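Local structure of VIN1 (Oscarella pearsei, 6BFI) at residues Asp146-Ile151 / Tyr233-Leu238. The protein is a vinculin homolog that binds actin filaments and may play a role in cell-cell adhesion. Sequence-based numbering, arbitrary orientation.
Sequences DVAKVI and YVIQKL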
loop_
_atom_site.group_PDB
_atom_site.type_symbol
_atom_site.label_atom_id
_atom_site.label_comp_id
_atom_site.label_asym_id
_atom_site.label_seq_id
_atom_site.Cartn_x
_atom_site.Cartn_y
_atom_site.Cartn_z
ATOM N N ASP A 146 -14.366 -28.039 9.081
ATOM C CA ASP A 146 -15.686 -28.334 8.534
ATOM C C ASP A 146 -16.540 -29.198 9.455
ATOM O O ASP A 146 -17.748 -29.311 9.219
ATOM C CB ASP A 146 -15.544 -29.017 7.172
ATOM C CG ASP A 146 -16.541 -28.498 6.153
ATOM O OD1 ASP A 146 -16.667 -27.263 6.021
ATOM O OD2 ASP A 146 -17.202 -29.323 5.488
ATOM N N VAL A 147 -15.952 -29.804 10.489
ATOM C CA VAL A 147 -16.717 -30.633 11.415
ATOM C C VAL A 147 -17.725 -29.806 12.209
ATOM O O VAL A 147 -18.749 -30.337 12.655
ATOM C CB VAL A 147 -15.746 -31.395 12.343
ATOM C CG1 VAL A 147 -16.495 -32.201 13.388
ATOM C CG2 VAL A 147 -14.843 -32.308 11.528
ATOM N N ALA A 148 -17.479 -28.505 12.366
ATOM C CA ALA A 148 -18.336 -27.670 13.200
ATOM C C ALA A 148 -19.758 -27.553 12.661
ATOM O O ALA A 148 -20.661 -27.164 13.411
ATOM C CB ALA A 148 -17.722 -26.280 13.349
ATOM N N LYS A 149 -19.985 -27.890 11.391
ATOM C CA LYS A 149 -21.316 -27.733 10.811
ATOM C C LYS A 149 -22.316 -28.760 11.332
ATOM O O LYS A 149 -23.523 -28.568 11.157
ATOM C CB LYS A 149 -21.232 -27.812 9.286
ATOM C CG LYS A 149 -20.262 -26.818 8.681
ATOM C CD LYS A 149 -20.390 -26.747 7.170
ATOM C CE LYS A 149 -19.464 -25.681 6.601
ATOM N NZ LYS A 149 -19.638 -25.511 5.134
ATOM N N VAL A 150 -21.851 -29.840 11.966
ATOM C CA VAL A 150 -22.747 -30.875 12.479
ATOM C C VAL A 150 -22.956 -30.773 13.984
ATOM O O VAL A 150 -23.637 -31.626 14.566
ATOM C CB VAL A 150 -22.236 -32.283 12.105
ATOM C CG1 VAL A 150 -23.393 -33.268 11.997
ATOM C CG2 VAL A 150 -21.453 -32.240 10.803
ATOM N N ILE A 151 -22.399 -29.755 14.630
ATOM C CA ILE A 151 -22.531 -29.607 16.075
ATOM C C ILE A 151 -23.931 -29.105 16.405
ATOM O O ILE A 151 -24.384 -28.089 15.866
ATOM C CB ILE A 151 -21.458 -28.658 16.628
ATOM C CG1 ILE A 151 -20.060 -29.147 16.244
ATOM C CG2 ILE A 151 -21.585 -28.534 18.139
ATOM C CD1 ILE A 151 -18.951 -28.258 16.766
ATOM N N TYR A 233 -20.482 -18.772 7.847
ATOM C CA TYR A 233 -19.730 -17.601 7.421
ATOM C C TYR A 233 -18.389 -17.536 8.136
ATOM O O TYR A 233 -17.353 -17.274 7.509
ATOM C CB TYR A 233 -20.543 -16.330 7.678
ATOM C CG TYR A 233 -19.737 -15.051 7.602
ATOM C CD1 TYR A 233 -19.489 -14.435 6.383
ATOM C CD2 TYR A 233 -19.231 -14.457 8.752
ATOM C CE1 TYR A 233 -18.753 -13.267 6.309
ATOM C CE2 TYR A 233 -18.497 -13.290 8.689
ATOM C CZ TYR A 233 -18.259 -12.698 7.465
ATOM O OH TYR A 233 -17.525 -11.534 7.395
ATOM N N VAL A 234 -18.384 -17.777 9.450
ATOM C CA VAL A 234 -17.115 -17.761 10.173
ATOM C C VAL A 234 -16.231 -18.923 9.729
ATOM O O VAL A 234 -15.007 -18.777 9.592
ATOM C CB VAL A 234 -17.362 -17.774 11.692
ATOM C CG1 VAL A 234 -16.041 -17.717 12.444
ATOM C CG2 VAL A 234 -18.258 -16.606 12.090
ATOM N N ILE A 235 -16.834 -20.088 9.481
ATOM C CA ILE A 235 -16.068 -21.232 8.993
ATOM C C ILE A 235 -15.417 -20.904 7.656
ATOM O O ILE A 235 -14.269 -21.284 7.399
ATOM C CB ILE A 235 -16.965 -22.478 8.890
ATOM C CG1 ILE A 235 -17.576 -22.810 10.249
ATOM C CG2 ILE A 235 -16.172 -23.666 8.363
ATOM C CD1 ILE A 235 -18.557 -23.962 10.215
ATOM N N GLN A 236 -16.138 -20.197 6.782
ATOM C CA GLN A 236 -15.580 -19.864 5.477
ATOM C C GLN A 236 -14.493 -18.802 5.593
ATOM O O GLN A 236 -13.498 -18.850 4.865
ATOM C CB GLN A 236 -16.682 -19.406 4.522
ATOM C CG GLN A 236 -17.043 -20.432 3.454
ATOM C CD GLN A 236 -15.885 -20.745 2.518
ATOM O OE1 GLN A 236 -14.950 -19.957 2.383
ATOM N NE2 GLN A 236 -15.945 -21.903 1.866
ATOM N N LYS A 237 -14.665 -17.833 6.497
ATOM C CA LYS A 237 -13.612 -16.844 6.706
ATOM C C LYS A 237 -12.328 -17.513 7.189
ATOM O O LYS A 237 -11.232 -17.221 6.687
ATOM C CB LYS A 237 -14.080 -15.774 7.695
ATOM C CG LYS A 237 -13.026 -14.715 7.978
ATOM C CD LYS A 237 -13.563 -13.565 8.821
ATOM C CE LYS A 237 -14.479 -12.652 8.021
ATOM N NZ LYS A 237 -14.901 -11.454 8.808
ATOM N N LEU A 238 -12.446 -18.430 8.156
ATOM C CA LEU A 238 -11.274 -19.176 8.608
ATOM C C LEU A 238 -10.674 -20.003 7.476
ATOM O O LEU A 238 -9.450 -20.023 7.290
ATOM C CB LEU A 238 -11.648 -20.073 9.786
ATOM C CG LEU A 238 -11.750 -19.407 11.158
ATOM C CD1 LEU A 238 -12.443 -20.327 12.151
ATOM C CD2 LEU A 238 -10.367 -19.027 11.661
#
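I235 meets both A148 and K149 with a single methyl, CD1, and nearly all of this apolar contact rests on that group. I235 CD1 lies 4.0 Å from A148 CB and 3.7 Å from K149 CG. Alanine's lone methyl, directed at the helix, suits a buried place where the 3-10 turn comes close, with D146 CA and I235 CA 7.1 Å apart. The lysine suits the margin of such a contact because its methylenes can pack on a hydrocarbon while its ammonium continues toward solvent. Beyond CG the chain is fully extended, and K149 CE also passes 4.1 Å from I235 CD1. I235 reaches over because CG1 stands beside the backbone N (chi1 -58°), with CD1 extended further (chi2 176°). Its branched, apolar side chain suits this buried place: CD1 serves A148 and K149 while CG2 stays on the D146 side, 4.3 Å from D146 OD1.

The polar interactions stay within each segment. K149 NZ and D146 OD1 form a salt bridge at 3.6 Å, joining two exposed residues beside the apolar patch; K237 NZ donates a hydrogen bond to Y233 OH, which also bonds D447. A148 further touches I209 of helix 185-215 and F160 of helix 154-178. The connection between helices 102-145 and 154-178 thus packs on helix 224-249 within a helical bundle, the architecture of the vinculin/alpha-catenin family.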